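Local coordinates for protein transglutaminase-like enzymes, putative cysteine protease (Cytophaga hutchinsonii, PDB 3ISR) that is probably a transglutaminase-like cysteine hydrolase, perhaps a protease, whose natural substrate is not known, at residues S120-S125 with V180-A185; E58-N63 with S67-L72; Y205-N210 with T275-F280. All blocks are in the same frame, centred on the assembly; numbering follows the deposited sequence.

The three contacts follow one another along the chain without touching. Contact 2 is a beta hairpin of the N-terminal domain, its centre about 17 Å from that of the chain; contacts 1 and 3 each use part of the transglutaminase-like region and lie on opposite sides of that centre, their own centres 25 Å apart. Helix 181-194 of contact 1 leads directly into strand 199-206, which carries contact 3. Contact 1 is the one closest to the probable active site, since Cys181 opens that helix much as the nucleophile does in transglutaminase-like enzymes. Contacts 1 and 2, centres 23 Å apart, both reach the second subunit, whereas contact 3 stays within one chain.

Contact 1 of 3, residues S120-S125 with V180-A185; sequences SRYCQS and VCRDFA
A type I turn from Ser120 to Cys123 brings Tyr122 up to Arg182 in the first turn of helix 181-194, with the backbones well apart: the nearest alpha carbons, Tyr122 CA and Asp183 CA, are 8.7 Å from each other. Side chains span this gap. Arg182 leaves the helix with CG anti to its backbone N (chi1 176°) and stays extended to NE, which carries the guanidinium over one face of the Tyr122 ring, with NH2 leading at 3.4 Å from Tyr122 CZ. The cation-pi contact puts Arg182 CZ 4.4 Å from the ring centroid, almost on the ring normal; the two planes are 67° apart, so the guanidinium comes edge first. Against the opposite ring face lies Arg121 CG, making tyrosine a good choice here, broad and flat enough to serve two neighbours. Thr168 O takes Arg182 NH1, and Ser166 O receives a weak bond from NH2. At the helix start, the Asp183 carboxylate accepts the N-H of Val180, the residue just before the helix: Val180 N lies 2.9 Å from Asp183 OD2, nearly straight and on the anti lone pair; OD2 also meets Thr164 OG1. The positive charge near the helix N-terminus is thus probably offset by pi electrons and loop carbonyls, in the turn just after Cys181, the likely nucleophile.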
ATOM      1  N   SER B 120     -12.788   6.647   6.701  1.00 14.39           N
ATOM      2  CA  SER B 120     -13.037   7.471   5.534  1.00 13.95           C
ATOM      3  C   SER B 120     -11.827   7.382   4.590  1.00 14.22           C
ATOM      4  O   SER B 120     -10.870   6.681   4.903  1.00 13.50           O
ATOM      5  CB  SER B 120     -13.281   8.912   5.982  1.00 14.76           C
ATOM      6  OG  SER B 120     -12.178   9.397   6.712  1.00 15.28           O
ATOM      7  N   ARG B 121     -11.868   8.063   3.436  1.00 13.42           N
ATOM      8  CA  ARG B 121     -10.773   7.950   2.454  1.00 13.89           C
ATOM      9  C   ARG B 121      -9.357   8.073   3.047  1.00 13.65           C
ATOM     10  O   ARG B 121      -8.485   7.228   2.795  1.00 14.02           O
ATOM     11  CB  ARG B 121     -10.951   8.973   1.316  1.00 13.52           C
ATOM     12  CG  ARG B 121      -9.731   9.093   0.354  1.00 13.36           C
ATOM     13  CD  ARG B 121      -9.361   7.781  -0.418  1.00 11.81           C
ATOM     14  NE  ARG B 121      -8.165   8.080  -1.205  1.00 10.87           N
ATOM     15  CZ  ARG B 121      -6.909   7.940  -0.781  1.00 11.59           C
ATOM     16  NH1 ARG B 121      -6.642   7.442   0.428  1.00 11.96           N
ATOM     17  NH2 ARG B 121      -5.905   8.308  -1.574  1.00 11.56           N
ATOM     18  N   TYR B 122      -9.119   9.137   3.810  1.00 13.74           N
ATOM     19  CA  TYR B 122      -7.782   9.416   4.339  1.00 12.97           C
ATOM     20  C   TYR B 122      -7.583   8.967   5.780  1.00 13.67           C
ATOM     21  O   TYR B 122      -6.549   9.244   6.371  1.00 12.61           O
ATOM     22  CB  TYR B 122      -7.502  10.923   4.225  1.00 12.89           C
ATOM     23  CG  TYR B 122      -7.627  11.385   2.797  1.00 13.05           C
ATOM     24  CD1 TYR B 122      -6.667  11.024   1.844  1.00 12.75           C
ATOM     25  CD2 TYR B 122      -8.729  12.140   2.383  1.00 11.43           C
ATOM     26  CE1 TYR B 122      -6.807  11.427   0.501  1.00 13.07           C
ATOM     27  CE2 TYR B 122      -8.872  12.556   1.064  1.00 13.20           C
ATOM     28  CZ  TYR B 122      -7.914  12.190   0.133  1.00 14.05           C
ATOM     29  OH  TYR B 122      -8.061  12.620  -1.157  1.00 17.58           O
ATOM     30  N   CYS B 123      -8.580   8.284   6.355  1.00 14.73           N
ATOM     31  CA  CYS B 123      -8.526   7.896   7.768  1.00 14.26           C
ATOM     32  C   CYS B 123      -8.971   6.435   7.883  1.00 15.55           C
ATOM     33  O   CYS B 123     -10.134   6.141   8.225  1.00 16.10           O
ATOM     34  CB  CYS B 123      -9.418   8.797   8.635  1.00 15.76           C
ATOM     35  SG  CYS B 123      -9.095  10.562   8.488  1.00 15.48           S
ATOM     36  N   GLN B 124      -8.036   5.522   7.585  1.00 14.33           N
ATOM     37  CA  GLN B 124      -8.329   4.069   7.529  1.00 13.87           C
ATOM     38  C   GLN B 124      -8.247   3.461   8.919  1.00 13.79           C
ATOM     39  O   GLN B 124      -7.339   2.663   9.244  1.00 13.04           O
ATOM     40  CB  GLN B 124      -7.382   3.364   6.553  1.00 14.79           C
ATOM     41  CG  GLN B 124      -7.329   3.992   5.135  1.00 12.85           C
ATOM     42  CD  GLN B 124      -6.149   4.940   4.962  1.00 15.77           C
ATOM     43  OE1 GLN B 124      -5.782   5.688   5.887  1.00 14.00           O
ATOM     44  NE2 GLN B 124      -5.536   4.910   3.776  1.00 13.45           N
ATOM     45  N   SER B 125      -9.205   3.852   9.753  1.00 13.38           N
ATOM     46  CA  SER B 125      -9.203   3.507  11.157  1.00 14.16           C
ATOM     47  C   SER B 125      -9.357   2.015  11.325  1.00 13.60           C
ATOM     48  O   SER B 125      -8.843   1.424  12.278  1.00 13.06           O
ATOM     49  CB  SER B 125     -10.330   4.253  11.898  1.00 13.54           C
ATOM     50  OG  SER B 125     -11.536   4.260  11.138  1.00 14.97           O
ATOM     51  N   VAL B 180       2.304  17.515   6.910  1.00 15.51           N
ATOM     52  CA  VAL B 180       1.924  18.884   7.229  1.00 15.91           C
ATOM     53  C   VAL B 180       0.573  18.798   7.942  1.00 15.99           C
ATOM     54  O   VAL B 180       0.134  17.688   8.288  1.00 16.14           O
ATOM     55  CB  VAL B 180       1.874  19.779   5.973  1.00 16.67           C
ATOM     56  CG1 VAL B 180       3.306  20.084   5.463  1.00 16.93           C
ATOM     57  CG2 VAL B 180       1.018  19.137   4.862  1.00 17.43           C
ATOM     58  N   CYS B 181      -0.083  19.924   8.196  1.00 15.15           N
ATOM     59  CA  CYS B 181      -1.251  19.866   9.083  1.00 16.08           C
ATOM     60  C   CYS B 181      -2.336  18.877   8.618  1.00 14.89           C
ATOM     61  O   CYS B 181      -2.912  18.183   9.436  1.00 14.24           O
ATOM     62  CB  CYS B 181      -1.837  21.259   9.349  1.00 16.32           C
ATOM     63  SG  CYS B 181      -2.429  22.138   7.910  1.00 21.97           S
ATOM     64  N   ARG B 182      -2.629  18.825   7.318  1.00 14.75           N
ATOM     65  CA  ARG B 182      -3.654  17.890   6.814  1.00 14.91           C
ATOM     66  C   ARG B 182      -3.386  16.440   7.250  1.00 15.03           C
ATOM     67  O   ARG B 182      -4.301  15.687   7.646  1.00 15.48           O
ATOM     68  CB  ARG B 182      -3.696  17.989   5.289  1.00 14.88           C
ATOM     69  CG  ARG B 182      -4.635  17.027   4.538  1.00 15.89           C
ATOM     70  CD  ARG B 182      -4.389  17.313   3.038  1.00 17.70           C
ATOM     71  NE  ARG B 182      -5.312  16.671   2.104  1.00 20.75           N
ATOM     72  CZ  ARG B 182      -5.241  15.394   1.696  1.00 21.26           C
ATOM     73  NH1 ARG B 182      -4.318  14.552   2.192  1.00 18.27           N
ATOM     74  NH2 ARG B 182      -6.130  14.955   0.803  1.00 19.08           N
ATOM     75  N   ASP B 183      -2.112  16.070   7.211  1.00 14.98           N
ATOM     76  CA  ASP B 183      -1.690  14.727   7.567  1.00 14.67           C
ATOM     77  C   ASP B 183      -1.764  14.475   9.068  1.00 14.65           C
ATOM     78  O   ASP B 183      -2.124  13.379   9.490  1.00 14.20           O
ATOM     79  CB  ASP B 183      -0.260  14.500   7.061  1.00 14.64           C
ATOM     80  CG  ASP B 183      -0.105  14.824   5.579  1.00 16.20           C
ATOM     81  OD1 ASP B 183      -0.815  14.223   4.738  1.00 18.73           O
ATOM     82  OD2 ASP B 183       0.694  15.724   5.244  1.00 16.72           O
ATOM     83  N   PHE B 184      -1.374  15.458   9.876  1.00 14.36           N
ATOM     84  CA  PHE B 184      -1.469  15.340  11.333  1.00 13.89           C
ATOM     85  C   PHE B 184      -2.932  15.214  11.758  1.00 13.48           C
ATOM     86  O   PHE B 184      -3.268  14.449  12.666  1.00 14.28           O
ATOM     87  CB  PHE B 184      -0.867  16.580  12.016  1.00 14.63           C
ATOM     88  CG  PHE B 184       0.642  16.589  12.109  1.00 15.71           C
ATOM     89  CD1 PHE B 184       1.440  16.571  10.962  1.00 17.91           C
ATOM     90  CD2 PHE B 184       1.263  16.718  13.343  1.00 16.06           C
ATOM     91  CE1 PHE B 184       2.838  16.623  11.049  1.00 17.15           C
ATOM     92  CE2 PHE B 184       2.679  16.780  13.445  1.00 14.98           C
ATOM     93  CZ  PHE B 184       3.459  16.739  12.304  1.00 14.55           C
ATOM     94  N   ALA B 185      -3.816  15.963  11.104  1.00 13.99           N
ATOM     95  CA  ALA B 185      -5.248  15.892  11.414  1.00 14.31           C
ATOM     96  C   ALA B 185      -5.797  14.521  11.042  1.00 14.69           C
ATOM     97  O   ALA B 185      -6.525  13.881  11.827  1.00 16.20           O
ATOM     98  CB  ALA B 185      -6.004  16.967  10.648  1.00 13.92           C
TER

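Contact 2 of 3, residues E58-N63 with S67-L72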
ATOM      1  N   GLU B  58     -21.133  30.493  -7.858  1.00 18.23           N
ATOM      2  CA  GLU B  58     -22.296  30.049  -7.083  1.00 18.26           C
ATOM      3  C   GLU B  58     -21.856  29.404  -5.770  1.00 18.15           C
ATOM      4  O   GLU B  58     -20.934  28.583  -5.756  1.00 16.91           O
ATOM      5  CB  GLU B  58     -23.136  29.043  -7.894  1.00 18.42           C
ATOM      6  CG  GLU B  58     -24.461  28.627  -7.212  1.00 20.80           C
ATOM      7  CD  GLU B  58     -24.981  27.242  -7.631  1.00 23.40           C
ATOM      8  OE1 GLU B  58     -24.392  26.589  -8.521  1.00 24.91           O
ATOM      9  OE2 GLU B  58     -25.992  26.798  -7.059  1.00 24.37           O
ATOM     10  N   GLU B  59     -22.516  29.790  -4.677  1.00 18.36           N
ATOM     11  CA  GLU B  59     -22.296  29.166  -3.369  1.00 18.88           C
ATOM     12  C   GLU B  59     -23.302  28.046  -3.140  1.00 18.83           C
ATOM     13  O   GLU B  59     -24.477  28.201  -3.447  1.00 18.99           O
ATOM     14  CB  GLU B  59     -22.408  30.182  -2.225  1.00 19.31           C
ATOM     15  CG  GLU B  59     -22.146  29.530  -0.834  1.00 20.05           C
ATOM     16  CD  GLU B  59     -22.358  30.469   0.353  1.00 21.42           C
ATOM     17  OE1 GLU B  59     -22.180  31.698   0.182  1.00 20.01           O
ATOM     18  OE2 GLU B  59     -22.674  29.969   1.464  1.00 18.04           O
ATOM     19  N   PHE B  60     -22.839  26.917  -2.607  1.00 18.51           N
ATOM     20  CA  PHE B  60     -23.733  25.816  -2.213  1.00 17.92           C
ATOM     21  C   PHE B  60     -23.176  25.090  -0.988  1.00 17.85           C
ATOM     22  O   PHE B  60     -22.018  25.283  -0.613  1.00 17.76           O
ATOM     23  CB  PHE B  60     -23.946  24.832  -3.374  1.00 17.57           C
ATOM     24  CG  PHE B  60     -22.729  23.972  -3.689  1.00 18.17           C
ATOM     25  CD1 PHE B  60     -21.713  24.447  -4.523  1.00 18.19           C
ATOM     26  CD2 PHE B  60     -22.613  22.687  -3.155  1.00 18.23           C
ATOM     27  CE1 PHE B  60     -20.600  23.658  -4.821  1.00 18.53           C
ATOM     28  CE2 PHE B  60     -21.503  21.891  -3.437  1.00 18.20           C
ATOM     29  CZ  PHE B  60     -20.498  22.371  -4.273  1.00 18.34           C
ATOM     30  N   SER B  61     -24.004  24.251  -0.371  1.00 18.00           N
ATOM     31  CA  SER B  61     -23.553  23.397   0.716  1.00 18.00           C
ATOM     32  C   SER B  61     -24.100  21.996   0.503  1.00 18.35           C
ATOM     33  O   SER B  61     -25.093  21.818  -0.211  1.00 17.54           O
ATOM     34  CB  SER B  61     -24.022  23.934   2.080  1.00 18.70           C
ATOM     35  OG  SER B  61     -23.339  25.144   2.434  1.00 20.13           O
ATOM     36  N   TYR B  62     -23.454  21.003   1.118  1.00 18.26           N
ATOM     37  CA  TYR B  62     -24.058  19.667   1.193  1.00 18.88           C
ATOM     38  C   TYR B  62     -25.263  19.738   2.139  1.00 19.56           C
ATOM     39  O   TYR B  62     -25.441  20.723   2.848  1.00 19.63           O
ATOM     40  CB  TYR B  62     -23.060  18.628   1.713  1.00 18.50           C
ATOM     41  CG  TYR B  62     -21.809  18.420   0.886  1.00 18.20           C
ATOM     42  CD1 TYR B  62     -21.739  18.835  -0.447  1.00 16.56           C
ATOM     43  CD2 TYR B  62     -20.706  17.751   1.430  1.00 17.57           C
ATOM     44  CE1 TYR B  62     -20.586  18.636  -1.199  1.00 16.54           C
ATOM     45  CE2 TYR B  62     -19.555  17.528   0.679  1.00 17.75           C
ATOM     46  CZ  TYR B  62     -19.506  17.976  -0.639  1.00 18.47           C
ATOM     47  OH  TYR B  62     -18.371  17.755  -1.397  1.00 20.02           O
ATOM     48  N   ASN B  63     -26.074  18.685   2.155  1.00 20.68           N
ATOM     49  CA  ASN B  63     -27.180  18.568   3.107  1.00 21.63           C
ATOM     50  C   ASN B  63     -26.738  18.762   4.562  1.00 21.69           C
ATOM     51  O   ASN B  63     -27.466  19.355   5.358  1.00 21.39           O
ATOM     52  CB  ASN B  63     -27.865  17.203   2.949  1.00 22.37           C
ATOM     53  CG  ASN B  63     -28.362  16.953   1.526  1.00 24.66           C
ATOM     54  OD1 ASN B  63     -28.325  17.845   0.662  1.00 28.50           O
ATOM     55  ND2 ASN B  63     -28.841  15.731   1.278  1.00 28.16           N
ATOM     56  N   SER B  67     -20.018  23.278   5.634  1.00 16.34           N
ATOM     57  CA  SER B  67     -19.052  24.008   4.795  1.00 17.39           C
ATOM     58  C   SER B  67     -19.819  24.809   3.775  1.00 17.35           C
ATOM     59  O   SER B  67     -20.932  24.428   3.392  1.00 17.57           O
ATOM     60  CB  SER B  67     -18.121  23.051   4.058  1.00 18.02           C
ATOM     61  OG  SER B  67     -18.867  22.013   3.471  1.00 22.80           O
ATOM     62  N   ARG B  68     -19.213  25.907   3.335  1.00 16.51           N
ATOM     63  CA  ARG B  68     -19.778  26.764   2.315  1.00 16.73           C
ATOM     64  C   ARG B  68     -18.882  26.632   1.116  1.00 16.49           C
ATOM     65  O   ARG B  68     -17.741  27.104   1.135  1.00 17.01           O
ATOM     66  CB  ARG B  68     -19.782  28.226   2.777  1.00 16.21           C
ATOM     67  CG  ARG B  68     -20.666  28.462   3.987  1.00 15.96           C
ATOM     68  CD  ARG B  68     -20.473  29.861   4.554  1.00 14.43           C
ATOM     69  NE  ARG B  68     -20.899  30.886   3.607  1.00 13.75           N
ATOM     70  CZ  ARG B  68     -20.573  32.180   3.680  1.00 12.19           C
ATOM     71  NH1 ARG B  68     -19.805  32.642   4.661  1.00 10.98           N
ATOM     72  NH2 ARG B  68     -21.034  33.027   2.763  1.00 11.69           N
ATOM     73  N   PHE B  69     -19.391  25.988   0.076  1.00 16.59           N
ATOM     74  CA  PHE B  69     -18.620  25.807  -1.145  1.00 16.56           C
ATOM     75  C   PHE B  69     -18.978  26.880  -2.163  1.00 17.14           C
ATOM     76  O   PHE B  69     -20.101  27.363  -2.171  1.00 17.66           O
ATOM     77  CB  PHE B  69     -18.907  24.425  -1.731  1.00 16.35           C
ATOM     78  CG  PHE B  69     -18.442  23.284  -0.859  1.00 15.34           C
ATOM     79  CD1 PHE B  69     -17.078  23.032  -0.689  1.00 14.68           C
ATOM     80  CD2 PHE B  69     -19.366  22.453  -0.230  1.00 15.36           C
ATOM     81  CE1 PHE B  69     -16.621  21.967   0.110  1.00 15.13           C
ATOM     82  CE2 PHE B  69     -18.944  21.372   0.568  1.00 17.26           C
ATOM     83  CZ  PHE B  69     -17.552  21.122   0.742  1.00 15.50           C
ATOM     84  N   VAL B  70     -18.021  27.259  -3.009  1.00 17.31           N
ATOM     85  CA  VAL B  70     -18.328  28.129  -4.145  1.00 17.26           C
ATOM     86  C   VAL B  70     -17.741  27.514  -5.395  1.00 16.75           C
ATOM     87  O   VAL B  70     -16.625  26.991  -5.371  1.00 17.15           O
ATOM     88  CB  VAL B  70     -17.810  29.601  -3.979  1.00 18.06           C
ATOM     89  CG1 VAL B  70     -18.564  30.330  -2.860  1.00 17.54           C
ATOM     90  CG2 VAL B  70     -16.323  29.624  -3.725  1.00 17.60           C
ATOM     91  N   ARG B  71     -18.483  27.572  -6.489  1.00 15.98           N
ATOM     92  CA  ARG B  71     -17.992  26.968  -7.713  1.00 16.10           C
ATOM     93  C   ARG B  71     -18.098  27.883  -8.916  1.00 16.16           C
ATOM     94  O   ARG B  71     -19.016  28.706  -9.015  1.00 15.70           O
ATOM     95  CB  ARG B  71     -18.676  25.628  -7.991  1.00 15.70           C
ATOM     96  CG  ARG B  71     -20.172  25.695  -8.013  1.00 16.66           C
ATOM     97  CD  ARG B  71     -20.790  24.343  -8.411  1.00 16.00           C
ATOM     98  NE  ARG B  71     -22.217  24.369  -8.127  1.00 18.02           N
ATOM     99  CZ  ARG B  71     -23.014  23.307  -8.159  1.00 19.72           C
ATOM    100  NH1 ARG B  71     -24.300  23.449  -7.878  1.00 18.91           N
ATOM    101  NH2 ARG B  71     -22.527  22.109  -8.479  1.00 18.61           N
ATOM    102  N   LEU B  72     -17.141  27.712  -9.821  1.00 16.76           N
ATOM    103  CA  LEU B  72     -17.053  28.483 -11.050  1.00 17.10           C
ATOM    104  C   LEU B  72     -16.361  27.636 -12.091  1.00 17.46           C
ATOM    105  O   LEU B  72     -15.674  26.664 -11.749  1.00 17.43           O
ATOM    106  CB  LEU B  72     -16.249  29.776 -10.823  1.00 17.32           C
ATOM    107  CG  LEU B  72     -14.797  29.714 -10.338  1.00 17.77           C
ATOM    108  CD1 LEU B  72     -13.838  29.323 -11.459  1.00 16.10           C
ATOM    109  CD2 LEU B  72     -14.415  31.102  -9.798  1.00 19.02           C
TER
HETATM  110  O   HOH W   1     -21.739  21.633   3.211  1.00 18.07           O
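The Phe60 ring is sandwiched between two residues of the facing strand, Phe69 CB against one face and the Arg71 guanidinium over the other. Phe69 CB makes a CH-pi contact 3.7 Å from the Phe60 ring centroid, and Arg71 CZ a cation-pi contact at 4.4 Å. Phe60 reaches this slot with CG between its backbone N and carbonyl carbon (chi1 72°). The two strands pair antiparallel: Phe60 pairs with Phe69, and Glu58 with Arg71, through two backbone hydrogen bonds each, while Glu59 and Val70 form the non-hydrogen-bonded pair between them. Phe69 CE2 lies over the centre of the Tyr62 ring, 3.6 Å from Tyr62 CE1, extending an aromatic cluster along the Phe60 side.

Two acid–arginine pairs use opposite faces of the sheet. Glu58 lies alongside Arg71, with OE1 3.1 Å from NE and approached from above the carboxylate plane; Arg71 NH2 goes on to Leu109 O of the second subunit. Glu59 is gripped side-on by Arg68: NE meets OE2 at 2.9 Å with a nearly straight bond (176°), and NH2 meets OE1. Arg68 NH2 also pairs with Glu47, and NH1 with Ala36 O. A leucine in place of Arg68 would probably leave both Glu59 and Glu47 without their shared cation and free the Glu59 carboxylate to turn. Near the turn, Ser61 OG donates to Ser67 O at 2.7 Å, and a water links Tyr62 N with Ser67 O and OG.

Phenylalanine and arginine suit the Phe60 side, where aromatic surface and charge face the second subunit, whose Gly111 packs on Phe60 and Tyr62. Each arginine thus links a glutamate of the outermost strand 58-60 to something further off: Arg68 joins Glu59 to Glu47 within the chain, Arg71 joins Glu58 to Leu109 of the second subunit.

Contact 3 of 3, residues Y205-N210 with T275-F280; sequences YAFKLN and TDFTPF
Tyr205 OH, hydrogen-bonded to both Val34 O and Ser18 OG, ties down the end of strand 199-206 just ahead of Phe207, whose ring meets Phe277 across the contact. The meeting is wholly apolar, a T-shaped pair in which Phe207 offers its edge to the face of Phe277. The centroids are 4.8 Å apart and the planes stand at 87°. Phe207 CE2 comes to 3.5 Å from Phe277 CD2, and Phe207 CD2 lies over the centre of the Phe277 ring, 3.7 Å from Phe277 CE2. With CG anti to the backbone N in both (chi1 180° and -179°), the rings extend away from their own chains and pass alongside in opposite directions. Phenylalanine suits both places: the slightly positive C-H edge of one ring meets the electron-rich face of the other without needing a polar partner. Phe207 is the second residue of a type II turn, Ala206 to Leu209, where the strand ends. Around the pair, Phe207 packs on Cys270, Ser272 and Phe14, while Phe277 rests on Ser272, Met12 and Asn238; the contact thereby joins the end of strand 199-206, an inner strand of the transglutaminase-like sheet, to strands 12-24 and 261-272 of the large antiparallel sheet and the loop after the latter.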
ATOM      1  N   TYR B 205      -9.030  29.359   9.289  1.00  6.93           N
ATOM      2  CA  TYR B 205      -8.004  30.411   9.379  1.00  7.43           C
ATOM      3  C   TYR B 205      -7.397  30.357  10.784  1.00  8.09           C
ATOM      4  O   TYR B 205      -8.095  30.039  11.739  1.00  8.90           O
ATOM      5  CB  TYR B 205      -8.654  31.765   9.128  1.00  6.84           C
ATOM      6  CG  TYR B 205      -9.163  31.923   7.716  1.00  6.41           C
ATOM      7  CD1 TYR B 205      -8.358  32.478   6.729  1.00  7.44           C
ATOM      8  CD2 TYR B 205     -10.436  31.513   7.366  1.00  5.09           C
ATOM      9  CE1 TYR B 205      -8.813  32.613   5.417  1.00  7.52           C
ATOM     10  CE2 TYR B 205     -10.914  31.655   6.051  1.00  7.43           C
ATOM     11  CZ  TYR B 205     -10.088  32.202   5.084  1.00  7.39           C
ATOM     12  OH  TYR B 205     -10.544  32.347   3.789  1.00  7.94           O
ATOM     13  N   ALA B 206      -6.111  30.654  10.927  1.00  8.36           N
ATOM     14  CA  ALA B 206      -5.452  30.481  12.220  1.00  8.83           C
ATOM     15  C   ALA B 206      -4.600  31.687  12.605  1.00  9.49           C
ATOM     16  O   ALA B 206      -3.564  31.936  11.989  1.00  8.93           O
ATOM     17  CB  ALA B 206      -4.589  29.220  12.210  1.00  8.63           C
ATOM     18  N   PHE B 207      -5.039  32.407  13.640  1.00 10.48           N
ATOM     19  CA  PHE B 207      -4.276  33.529  14.187  1.00 11.57           C
ATOM     20  C   PHE B 207      -2.915  33.043  14.687  1.00 12.13           C
ATOM     21  O   PHE B 207      -2.819  31.998  15.332  1.00 12.63           O
ATOM     22  CB  PHE B 207      -5.064  34.231  15.309  1.00 11.46           C
ATOM     23  CG  PHE B 207      -4.335  35.404  15.937  1.00 12.04           C
ATOM     24  CD1 PHE B 207      -3.737  36.384  15.142  1.00 12.50           C
ATOM     25  CD2 PHE B 207      -4.258  35.527  17.321  1.00 12.13           C
ATOM     26  CE1 PHE B 207      -3.064  37.481  15.720  1.00 14.18           C
ATOM     27  CE2 PHE B 207      -3.583  36.620  17.913  1.00 13.49           C
ATOM     28  CZ  PHE B 207      -2.990  37.593  17.108  1.00 13.70           C
ATOM     29  N   LYS B 208      -1.869  33.787  14.339  1.00 12.84           N
ATOM     30  CA  LYS B 208      -0.506  33.531  14.812  1.00 13.88           C
ATOM     31  C   LYS B 208       0.163  32.297  14.184  1.00 14.48           C
ATOM     32  O   LYS B 208       1.283  31.936  14.564  1.00 14.90           O
ATOM     33  CB  LYS B 208      -0.431  33.499  16.354  1.00 14.04           C
ATOM     34  N   LEU B 209      -0.501  31.678  13.210  1.00 14.40           N
ATOM     35  CA  LEU B 209       0.147  30.676  12.370  1.00 15.17           C
ATOM     36  C   LEU B 209       1.239  31.317  11.518  1.00 16.00           C
ATOM     37  O   LEU B 209       0.978  32.255  10.768  1.00 15.65           O
ATOM     38  CB  LEU B 209      -0.858  29.977  11.458  1.00 14.69           C
ATOM     39  CG  LEU B 209      -0.321  28.919  10.488  1.00 15.11           C
ATOM     40  CD1 LEU B 209       0.462  27.827  11.206  1.00 16.10           C
ATOM     41  CD2 LEU B 209      -1.460  28.318   9.668  1.00 14.14           C
ATOM     42  N   ASN B 210       2.448  30.776  11.649  1.00 17.11           N
ATOM     43  CA  ASN B 210       3.631  31.214  10.920  1.00 18.85           C
ATOM     44  C   ASN B 210       4.296  29.968  10.292  1.00 19.71           C
ATOM     45  O   ASN B 210       4.503  28.965  10.997  1.00 20.27           O
ATOM     46  CB  ASN B 210       4.592  31.918  11.889  1.00 18.70           C
ATOM     47  CG  ASN B 210       5.515  32.913  11.199  1.00 19.34           C
ATOM     48  OD1 ASN B 210       6.400  33.485  11.836  1.00 20.58           O
ATOM     49  ND2 ASN B 210       5.318  33.125   9.903  1.00 19.21           N
ATOM     50  N   THR B 275      -8.345  43.630  22.026  1.00 23.29           N
ATOM     51  CA  THR B 275      -7.292  44.318  22.768  1.00 23.16           C
ATOM     52  C   THR B 275      -6.283  43.333  23.394  1.00 22.94           C
ATOM     53  O   THR B 275      -5.082  43.400  23.091  1.00 23.49           O
ATOM     54  CB  THR B 275      -7.848  45.335  23.813  1.00 23.09           C
ATOM     55  OG1 THR B 275      -8.955  44.765  24.525  1.00 23.04           O
ATOM     56  CG2 THR B 275      -8.308  46.602  23.121  1.00 22.92           C
ATOM     57  N   ASP B 276      -6.771  42.404  24.221  1.00 21.92           N
ATOM     58  CA  ASP B 276      -5.895  41.504  24.976  1.00 20.69           C
ATOM     59  C   ASP B 276      -6.149  40.023  24.657  1.00 20.21           C
ATOM     60  O   ASP B 276      -6.727  39.282  25.478  1.00 19.94           O
ATOM     61  CB  ASP B 276      -6.012  41.774  26.485  1.00 20.89           C
ATOM     62  N   PHE B 277      -5.712  39.603  23.464  1.00 18.67           N
ATOM     63  CA  PHE B 277      -5.777  38.192  23.071  1.00 18.08           C
ATOM     64  C   PHE B 277      -4.774  37.367  23.870  1.00 17.63           C
ATOM     65  O   PHE B 277      -3.563  37.585  23.765  1.00 17.44           O
ATOM     66  CB  PHE B 277      -5.513  38.004  21.567  1.00 17.36           C
ATOM     67  CG  PHE B 277      -5.585  36.557  21.123  1.00 16.66           C
ATOM     68  CD1 PHE B 277      -6.791  36.015  20.686  1.00 15.89           C
ATOM     69  CD2 PHE B 277      -4.454  35.737  21.170  1.00 14.42           C
ATOM     70  CE1 PHE B 277      -6.871  34.668  20.290  1.00 15.32           C
ATOM     71  CE2 PHE B 277      -4.527  34.385  20.783  1.00 15.15           C
ATOM     72  CZ  PHE B 277      -5.734  33.859  20.346  1.00 14.74           C
ATOM     73  N   THR B 278      -5.272  36.423  24.668  1.00 17.03           N
ATOM     74  CA  THR B 278      -4.366  35.546  25.407  1.00 16.80           C
ATOM     75  C   THR B 278      -4.490  34.085  24.900  1.00 16.27           C
ATOM     76  O   THR B 278      -5.567  33.494  24.986  1.00 16.49           O
ATOM     77  CB  THR B 278      -4.503  35.685  26.959  1.00 17.23           C
ATOM     78  OG1 THR B 278      -5.229  34.583  27.499  1.00 18.41           O
ATOM     79  CG2 THR B 278      -5.177  37.007  27.369  1.00 16.44           C
ATOM     80  N   PRO B 279      -3.387  33.524  24.356  1.00 15.50           N
ATOM     81  CA  PRO B 279      -3.408  32.209  23.690  1.00 15.21           C
ATOM     82  C   PRO B 279      -3.762  31.071  24.630  1.00 14.96           C
ATOM     83  O   PRO B 279      -3.296  31.032  25.774  1.00 14.57           O
ATOM     84  CB  PRO B 279      -1.976  32.044  23.156  1.00 14.67           C
ATOM     85  CG  PRO B 279      -1.150  33.033  23.917  1.00 15.98           C
ATOM     86  CD  PRO B 279      -2.056  34.159  24.282  1.00 15.53           C
ATOM     87  N   PHE B 280      -4.594  30.156  24.143  1.00 14.49           N
ATOM     88  CA  PHE B 280      -4.966  28.973  24.903  1.00 14.73           C
ATOM     89  C   PHE B 280      -4.200  27.777  24.350  1.00 15.33           C
ATOM     90  O   PHE B 280      -4.243  27.515  23.148  1.00 14.51           O
ATOM     91  CB  PHE B 280      -6.471  28.711  24.793  1.00 14.13           C
ATOM     92  CG  PHE B 280      -6.928  27.523  25.579  1.00 14.55           C
ATOM     93  CD1 PHE B 280      -7.498  27.685  26.835  1.00 14.46           C
ATOM     94  CD2 PHE B 280      -6.778  26.234  25.067  1.00 14.36           C
ATOM     95  CE1 PHE B 280      -7.909  26.582  27.564  1.00 14.86           C
ATOM     96  CE2 PHE B 280      -7.187  25.128  25.787  1.00 13.59           C
ATOM     97  CZ  PHE B 280      -7.757  25.293  27.032  1.00 14.27           C
TER